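Glucosamine 6-phosphate N-acetyltransferase (Arabidopsis thaliana, PDB 3T90) transfers an acetyl group from acetyl-CoA to D-glucosamine 6-phosphate, giving N-acetyl-D-glucosamine 6-phosphate on the route to UDP-N-acetylglucosamine. Local coordinates at residues S46-E58 with I64-F76. Residues are numbered along the deposited sequence; the frame is centred on the assembly and turned at random.
Sequences SYGDDHVICVIEE and IAATGSVMIEKKF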
ATOM      1  N   SER A  46     -16.844   0.273  -2.132  1.00 18.99           N
ATOM      2  CA  SER A  46     -17.125  -1.150  -2.158  1.00 20.29           C
ATOM      3  C   SER A  46     -16.216  -1.886  -1.202  1.00 20.06           C
ATOM      4  O   SER A  46     -16.582  -2.968  -0.731  1.00 22.56           O
ATOM      5  CB  SER A  46     -17.068  -1.721  -3.615  1.00 19.35           C
ATOM      6  OG  SER A  46     -15.766  -1.999  -4.026  1.00 23.37           O
ATOM      7  N   TYR A  47     -15.076  -1.295  -0.822  1.00 17.77           N
ATOM      8  CA  TYR A  47     -14.112  -1.964   0.079  1.00 20.13           C
ATOM      9  C   TYR A  47     -14.456  -1.754   1.502  1.00 18.21           C
ATOM     10  O   TYR A  47     -13.735  -2.303   2.391  1.00 16.93           O
ATOM     11  CB  TYR A  47     -12.709  -1.381  -0.105  1.00 20.59           C
ATOM     12  CG  TYR A  47     -12.026  -1.889  -1.326  1.00 31.80           C
ATOM     13  CD1 TYR A  47     -10.961  -2.789  -1.229  1.00 39.56           C
ATOM     14  CD2 TYR A  47     -12.448  -1.469  -2.596  1.00 38.65           C
ATOM     15  CE1 TYR A  47     -10.325  -3.267  -2.382  1.00 46.17           C
ATOM     16  CE2 TYR A  47     -11.832  -1.927  -3.749  1.00 44.80           C
ATOM     17  CZ  TYR A  47     -10.774  -2.844  -3.647  1.00 48.72           C
ATOM     18  OH  TYR A  47     -10.151  -3.309  -4.811  1.00 52.21           O
ATOM     19  N   GLY A  48     -15.449  -0.926   1.779  1.00 16.68           N
ATOM     20  CA  GLY A  48     -15.879  -0.777   3.147  1.00 18.64           C
ATOM     21  C   GLY A  48     -14.792  -0.260   4.033  1.00 18.59           C
ATOM     22  O   GLY A  48     -14.036   0.639   3.667  1.00 17.11           O
ATOM     23  N   ASP A  49     -14.722  -0.849   5.215  1.00 18.39           N
ATOM     24  CA  ASP A  49     -13.744  -0.402   6.164  1.00 15.56           C
ATOM     25  C   ASP A  49     -12.263  -0.675   5.795  1.00 14.79           C
ATOM     26  O   ASP A  49     -11.367  -0.193   6.460  1.00 13.72           O
ATOM     27  CB  ASP A  49     -14.087  -0.966   7.567  1.00 17.77           C
ATOM     28  CG  ASP A  49     -15.127  -0.101   8.340  1.00 23.77           C
ATOM     29  OD1 ASP A  49     -15.748  -0.726   9.225  1.00 28.04           O
ATOM     30  OD2 ASP A  49     -15.307   1.162   8.157  1.00 25.71           O
ATOM     31  N   ASP A  50     -12.031  -1.433   4.762  1.00 11.49           N
ATOM     32  CA  ASP A  50     -10.663  -1.706   4.296  1.00 12.08           C
ATOM     33  C   ASP A  50     -10.104  -0.557   3.423  1.00 10.03           C
ATOM     34  O   ASP A  50      -8.953  -0.598   3.019  1.00 10.38           O
ATOM     35  CB  ASP A  50     -10.631  -3.000   3.513  1.00 12.96           C
ATOM     36  CG  ASP A  50     -10.844  -4.213   4.411  1.00 21.60           C
ATOM     37  OD1 ASP A  50     -10.210  -4.231   5.468  1.00 20.61           O
ATOM     38  OD2 ASP A  50     -11.658  -5.085   4.016  1.00 30.47           O
ATOM     39  N   HIS A  51     -10.924   0.473   3.125  1.00 10.28           N
ATOM     40  CA  HIS A  51     -10.359   1.621   2.288  1.00 12.53           C
ATOM     41  C   HIS A  51     -11.169   2.870   2.633  1.00 15.08           C
ATOM     42  O   HIS A  51     -12.279   2.978   1.998  1.00 16.37           O
ATOM     43  CB  HIS A  51     -10.396   1.270   0.769  1.00 13.87           C
ATOM     44  CG  HIS A  51      -9.504   2.153  -0.100  1.00 15.27           C
ATOM     45  ND1 HIS A  51      -9.247   1.905  -1.448  1.00 18.91           N
ATOM     46  CD2 HIS A  51      -8.794   3.230   0.228  1.00 13.75           C
ATOM     47  CE1 HIS A  51      -8.429   2.864  -1.899  1.00 17.71           C
ATOM     48  NE2 HIS A  51      -8.198   3.717  -0.902  1.00 13.44           N
ATOM     49  N   VAL A  52     -10.600   3.749   3.504  1.00 13.42           N
ATOM     50  CA  VAL A  52     -11.216   4.966   4.141  1.00 12.94           C
ATOM     51  C   VAL A  52     -10.504   6.247   3.598  1.00 11.04           C
ATOM     52  O   VAL A  52      -9.296   6.261   3.431  1.00 12.22           O
ATOM     53  CB  VAL A  52     -11.048   5.091   5.746  1.00 15.41           C
ATOM     54  CG1 VAL A  52     -11.294   6.574   6.264  1.00 16.10           C
ATOM     55  CG2 VAL A  52     -11.868   4.089   6.512  1.00 17.55           C
ATOM     56  N   ILE A  53     -11.292   7.212   3.127  1.00  8.89           N
ATOM     57  CA  ILE A  53     -10.768   8.496   2.810  1.00  8.20           C
ATOM     58  C   ILE A  53     -11.291   9.527   3.807  1.00 10.10           C
ATOM     59  O   ILE A  53     -12.538   9.664   3.925  1.00 10.25           O
ATOM     60  CB  ILE A  53     -11.129   8.929   1.393  1.00  8.79           C
ATOM     61  CG1 ILE A  53     -10.646   7.828   0.412  1.00 11.72           C
ATOM     62  CG2 ILE A  53     -10.536  10.345   1.112  1.00  9.22           C
ATOM     63  CD1 ILE A  53     -10.896   8.170  -1.042  1.00 12.30           C
ATOM     64  N   CYS A  54     -10.407  10.232   4.520  1.00  8.92           N
ATOM     65  CA  CYS A  54     -10.790  11.259   5.495  1.00 10.02           C
ATOM     66  C   CYS A  54     -10.682  12.602   4.764  1.00 10.40           C
ATOM     67  O   CYS A  54      -9.726  12.847   3.995  1.00 12.22           O
ATOM     68  CB  CYS A  54      -9.721  11.216   6.629  1.00 11.47           C
ATOM     69  SG  CYS A  54      -9.873  12.543   7.819  1.00 15.47           S
ATOM     70  N   VAL A  55     -11.659  13.474   5.027  1.00  8.88           N
ATOM     71  CA  VAL A  55     -11.568  14.892   4.625  1.00  9.95           C
ATOM     72  C   VAL A  55     -11.864  15.809   5.771  1.00  9.70           C
ATOM     73  O   VAL A  55     -12.638  15.435   6.705  1.00 10.62           O
ATOM     74  CB  VAL A  55     -12.555  15.225   3.455  1.00  8.95           C
ATOM     75  CG1 VAL A  55     -12.183  14.491   2.167  1.00  9.48           C
ATOM     76  CG2 VAL A  55     -14.021  15.089   3.817  1.00 11.75           C
ATOM     77  N   ILE A  56     -11.274  16.989   5.712  1.00 10.74           N
ATOM     78  CA  ILE A  56     -11.644  18.037   6.616  1.00 10.96           C
ATOM     79  C   ILE A  56     -12.199  19.147   5.753  1.00 10.84           C
ATOM     80  O   ILE A  56     -11.486  19.671   4.876  1.00 10.20           O
ATOM     81  CB  ILE A  56     -10.476  18.563   7.434  1.00 11.08           C
ATOM     82  CG1 ILE A  56      -9.918  17.440   8.249  1.00 12.91           C
ATOM     83  CG2 ILE A  56     -10.903  19.781   8.312  1.00 13.46           C
ATOM     84  CD1 ILE A  56      -8.622  17.861   9.099  1.00 13.51           C
ATOM     85  N   GLU A  57     -13.455  19.561   6.044  1.00 12.59           N
ATOM     86  CA  GLU A  57     -14.075  20.654   5.349  1.00 14.74           C
ATOM     87  C   GLU A  57     -13.931  21.927   6.147  1.00 13.17           C
ATOM     88  O   GLU A  57     -14.158  21.881   7.361  1.00 16.04           O
ATOM     89  CB  GLU A  57     -15.579  20.351   5.082  1.00 13.62           C
ATOM     90  CG  GLU A  57     -16.268  21.436   4.270  1.00 17.12           C
ATOM     91  CD  GLU A  57     -17.756  21.158   3.970  1.00 21.59           C
ATOM     92  OE1 GLU A  57     -18.158  20.002   3.795  1.00 19.35           O
ATOM     93  OE2 GLU A  57     -18.552  22.158   3.894  1.00 28.24           O
ATOM     94  N   GLU A  58     -13.568  23.009   5.460  1.00 14.41           N
ATOM     95  CA  GLU A  58     -13.635  24.352   6.151  1.00 16.73           C
ATOM     96  C   GLU A  58     -15.039  24.887   5.809  1.00 17.45           C
ATOM     97  O   GLU A  58     -15.429  25.089   4.649  1.00 17.16           O
ATOM     98  CB  GLU A  58     -12.522  25.260   5.672  1.00 16.83           C
ATOM     99  CG  GLU A  58     -12.342  26.491   6.586  1.00 17.58           C
ATOM    100  CD  GLU A  58     -13.431  27.554   6.301  1.00 20.09           C
ATOM    101  OE1 GLU A  58     -13.594  27.935   5.108  1.00 21.71           O
ATOM    102  OE2 GLU A  58     -14.095  27.924   7.322  1.00 23.78           O
ATOM    103  N   ILE A  64     -13.038  21.537   0.748  1.00 11.42           N
ATOM    104  CA  ILE A  64     -12.183  20.611   1.476  1.00 11.21           C
ATOM    105  C   ILE A  64     -10.809  21.275   1.701  1.00 10.76           C
ATOM    106  O   ILE A  64     -10.151  21.754   0.759  1.00 12.56           O
ATOM    107  CB  ILE A  64     -12.009  19.311   0.663  1.00  9.80           C
ATOM    108  CG1 ILE A  64     -13.387  18.719   0.278  1.00 11.32           C
ATOM    109  CG2 ILE A  64     -11.109  18.279   1.427  1.00  8.95           C
ATOM    110  CD1 ILE A  64     -14.290  18.445   1.456  1.00 12.53           C
ATOM    111  N   ALA A  65     -10.409  21.292   2.943  1.00 10.35           N
ATOM    112  CA  ALA A  65      -9.154  21.881   3.380  1.00 11.22           C
ATOM    113  C   ALA A  65      -7.979  20.895   3.556  1.00 10.21           C
ATOM    114  O   ALA A  65      -6.837  21.251   3.513  1.00 11.00           O
ATOM    115  CB  ALA A  65      -9.410  22.590   4.758  1.00 11.87           C
ATOM    116  N   ALA A  66      -8.297  19.654   3.844  1.00  9.98           N
ATOM    117  CA  ALA A  66      -7.273  18.606   3.993  1.00  8.34           C
ATOM    118  C   ALA A  66      -7.876  17.259   3.731  1.00  7.62           C
ATOM    119  O   ALA A  66      -9.105  17.066   3.790  1.00  8.98           O
ATOM    120  CB  ALA A  66      -6.695  18.652   5.464  1.00  8.63           C
ATOM    121  N   THR A  67      -7.045  16.292   3.358  1.00  8.52           N
ATOM    122  CA  THR A  67      -7.486  14.948   3.039  1.00  7.72           C
ATOM    123  C   THR A  67      -6.342  13.950   3.255  1.00  7.45           C
ATOM    124  O   THR A  67      -5.159  14.319   3.253  1.00  8.37           O
ATOM    125  CB  THR A  67      -8.013  14.848   1.603  1.00  8.28           C
ATOM    126  OG1 THR A  67      -8.610  13.544   1.414  1.00  8.05           O
ATOM    127  CG2 THR A  67      -6.955  15.089   0.530  1.00  8.92           C
ATOM    128  N   GLY A  68      -6.743  12.678   3.420  1.00  8.23           N
ATOM    129  CA  GLY A  68      -5.762  11.585   3.478  1.00  8.78           C
ATOM    130  C   GLY A  68      -6.565  10.325   3.425  1.00  8.25           C
ATOM    131  O   GLY A  68      -7.723  10.250   3.819  1.00  9.62           O
ATOM    132  N   SER A  69      -5.926   9.271   2.937  1.00  6.76           N
ATOM    133  CA  SER A  69      -6.572   7.979   2.692  0.51  7.65           C
ATOM    134  C   SER A  69      -5.855   6.845   3.408  1.00  6.93           C
ATOM    135  O   SER A  69      -4.648   6.958   3.692  1.00  8.39           O
ATOM    136  CB  SER A  69      -6.524   7.656   1.196  0.51  7.88           C
ATOM    137  OG  SER A  69      -7.107   8.710   0.434  0.51 11.53           O
ATOM    138  N   VAL A  70      -6.565   5.765   3.694  1.00  7.93           N
ATOM    139  CA  VAL A  70      -5.809   4.529   4.068  1.00  7.91           C
ATOM    140  C   VAL A  70      -6.417   3.287   3.449  1.00  8.98           C
ATOM    141  O   VAL A  70      -7.634   3.150   3.406  1.00  9.03           O
ATOM    142  CB  VAL A  70      -5.719   4.458   5.657  1.00  6.86           C
ATOM    143  CG1 VAL A  70      -7.116   4.213   6.322  1.00 11.53           C
ATOM    144  CG2 VAL A  70      -4.704   3.346   6.035  1.00  7.68           C
ATOM    145  N   MET A  71      -5.568   2.407   2.960  1.00  6.34           N
ATOM    146  CA  MET A  71      -5.966   1.158   2.381  1.00  7.66           C
ATOM    147  C   MET A  71      -5.383   0.059   3.222  1.00  8.03           C
ATOM    148  O   MET A  71      -4.128   0.059   3.453  1.00  8.54           O
ATOM    149  CB  MET A  71      -5.499   1.067   0.937  1.00  8.87           C
ATOM    150  CG  MET A  71      -6.038  -0.219   0.391  1.00  8.93           C
ATOM    151  SD  MET A  71      -5.732  -0.311  -1.392  1.00 20.02           S
ATOM    152  CE  MET A  71      -4.226  -0.624  -1.397  1.00 14.84           C
ATOM    153  N   ILE A  72      -6.253  -0.852   3.695  1.00  6.94           N
ATOM    154  CA  ILE A  72      -5.816  -1.936   4.567  1.00  9.28           C
ATOM    155  C   ILE A  72      -5.501  -3.138   3.712  1.00  8.48           C
ATOM    156  O   ILE A  72      -6.301  -3.611   2.854  1.00 10.27           O
ATOM    157  CB  ILE A  72      -6.880  -2.219   5.664  1.00  8.46           C
ATOM    158  CG1 ILE A  72      -6.931  -1.019   6.603  1.00 13.06           C
ATOM    159  CG2 ILE A  72      -6.442  -3.381   6.563  1.00 11.78           C
ATOM    160  CD1 ILE A  72      -8.052  -1.148   7.754  1.00 15.52           C
ATOM    161  N   GLU A  73      -4.279  -3.634   3.926  1.00  7.48           N
ATOM    162  CA  GLU A  73      -3.718  -4.798   3.187  1.00  7.04           C
ATOM    163  C   GLU A  73      -3.760  -6.020   4.108  1.00  7.76           C
ATOM    164  O   GLU A  73      -3.119  -5.974   5.166  1.00  9.08           O
ATOM    165  CB  GLU A  73      -2.277  -4.512   2.869  1.00  6.91           C
ATOM    166  CG  GLU A  73      -1.642  -5.726   2.065  1.00  7.31           C
ATOM    167  CD  GLU A  73      -0.151  -5.693   2.139  1.00  8.48           C
ATOM    168  OE1 GLU A  73       0.529  -6.688   1.799  1.00 10.16           O
ATOM    169  OE2 GLU A  73       0.476  -4.714   2.589  1.00 10.13           O
ATOM    170  N   LYS A  74      -4.439  -7.067   3.689  1.00  6.27           N
ATOM    171  CA  LYS A  74      -4.363  -8.342   4.430  1.00  7.03           C
ATOM    172  C   LYS A  74      -3.151  -9.120   4.008  1.00  9.11           C
ATOM    173  O   LYS A  74      -2.875  -9.253   2.818  1.00  9.00           O
ATOM    174  CB  LYS A  74      -5.593  -9.143   4.136  1.00  9.47           C
ATOM    175  CG  LYS A  74      -6.880  -8.458   4.709  1.00 10.61           C
ATOM    176  CD  LYS A  74      -8.117  -9.276   4.425  1.00 16.35           C
ATOM    177  CE  LYS A  74      -9.303  -8.476   4.964  1.00 20.46           C
ATOM    178  NZ  LYS A  74      -9.829  -7.562   3.868  1.00 28.66           N
ATOM    179  N   LYS A  75      -2.440  -9.690   4.992  1.00  7.78           N
ATOM    180  CA  LYS A  75      -1.203 -10.451   4.751  1.00  8.26           C
ATOM    181  C   LYS A  75      -1.278 -11.830   5.325  1.00  8.35           C
ATOM    182  O   LYS A  75      -2.280 -12.126   6.062  1.00  8.03           O
ATOM    183  CB  LYS A  75      -0.032  -9.718   5.432  1.00 10.72           C
ATOM    184  CG  LYS A  75       0.234  -8.320   4.865  1.00  8.56           C
ATOM    185  CD  LYS A  75       1.465  -7.780   5.564  1.00  8.87           C
ATOM    186  CE  LYS A  75       1.987  -6.438   5.047  1.00  9.02           C
ATOM    187  NZ  LYS A  75       2.596  -6.577   3.665  1.00  8.87           N
ATOM    188  N   PHE A  76      -0.284 -12.680   5.073  1.00  9.26           N
ATOM    189  CA  PHE A  76      -0.148 -13.941   5.799  1.00  8.81           C
ATOM    190  C   PHE A  76       0.783 -13.807   6.973  1.00  9.74           C
ATOM    191  O   PHE A  76       0.593 -14.447   8.004  1.00 11.79           O
ATOM    192  CB  PHE A  76       0.379 -15.082   4.861  1.00  9.09           C
ATOM    193  CG  PHE A  76      -0.629 -15.557   3.854  1.00  7.68           C
ATOM    194  CD1 PHE A  76      -1.531 -16.577   4.173  1.00  9.06           C
ATOM    195  CD2 PHE A  76      -0.676 -15.018   2.616  1.00  9.05           C
ATOM    196  CE1 PHE A  76      -2.467 -16.970   3.241  1.00 10.16           C
ATOM    197  CE2 PHE A  76      -1.623 -15.430   1.694  1.00  8.75           C
ATOM    198  CZ  PHE A  76      -2.497 -16.436   2.015  1.00  8.22           C
TER
HETATM  199  O   HOH W   1      -8.244  -2.361   1.071  0.62 19.80           O
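Asp50 holds strand 64-74 through two of its oxygens. Its backbone O takes the N-H of Ile72 at 2.8 Å, almost straight at hydrogen (178°), and also a water that donates to Ile72 O. Its carboxylate OD2 forms a salt bridge with Lys74 NZ at 3.1 Å; the ammonium stands above the carboxylate plane, 59° out of it, delivered by a bend at the end of the lysine chain (chi4 90°). A leucine in place of Asp50 would probably leave the Lys74 ammonium without this countercharge.

Beyond it the strands run antiparallel. Val52 and Val70 each give their N-H to the other's C=O, as do Cys54 and Gly68, so these are hydrogen-bonded pairs. Cys54 O is gripped twice: Gly68 N at 3.0 Å and Thr67 OG1 at 2.9 Å reach it from opposite faces of its plane, the hydroxyl lying anti to the Thr67 backbone N, beside its own carbonyl carbon. At Ile56 the register slips in a classic bulge, where Ile56 O takes Ala65 N at 2.7 Å and, weakly, Ala66 N at 3.4 Å.

Over one face of the His51 ring lie CB and SD of Met71, the sulfur 4.4 Å from the ring centroid. His51 ND1 is buried with no hydrogen-bond partner in the model, while a bound sodium ion lies about 3 Å from the nearest atom of the His51 side chain.

The far edge of strand 51-58 bonds to strand 5-9, and helix 100-114 covers the Val52, Cys54 and Ile56 face. The chemistry is therefore that of a central hairpin in the GNAT sheet: paired amides through the buried middle, with an ion pair added at the Asp50 end.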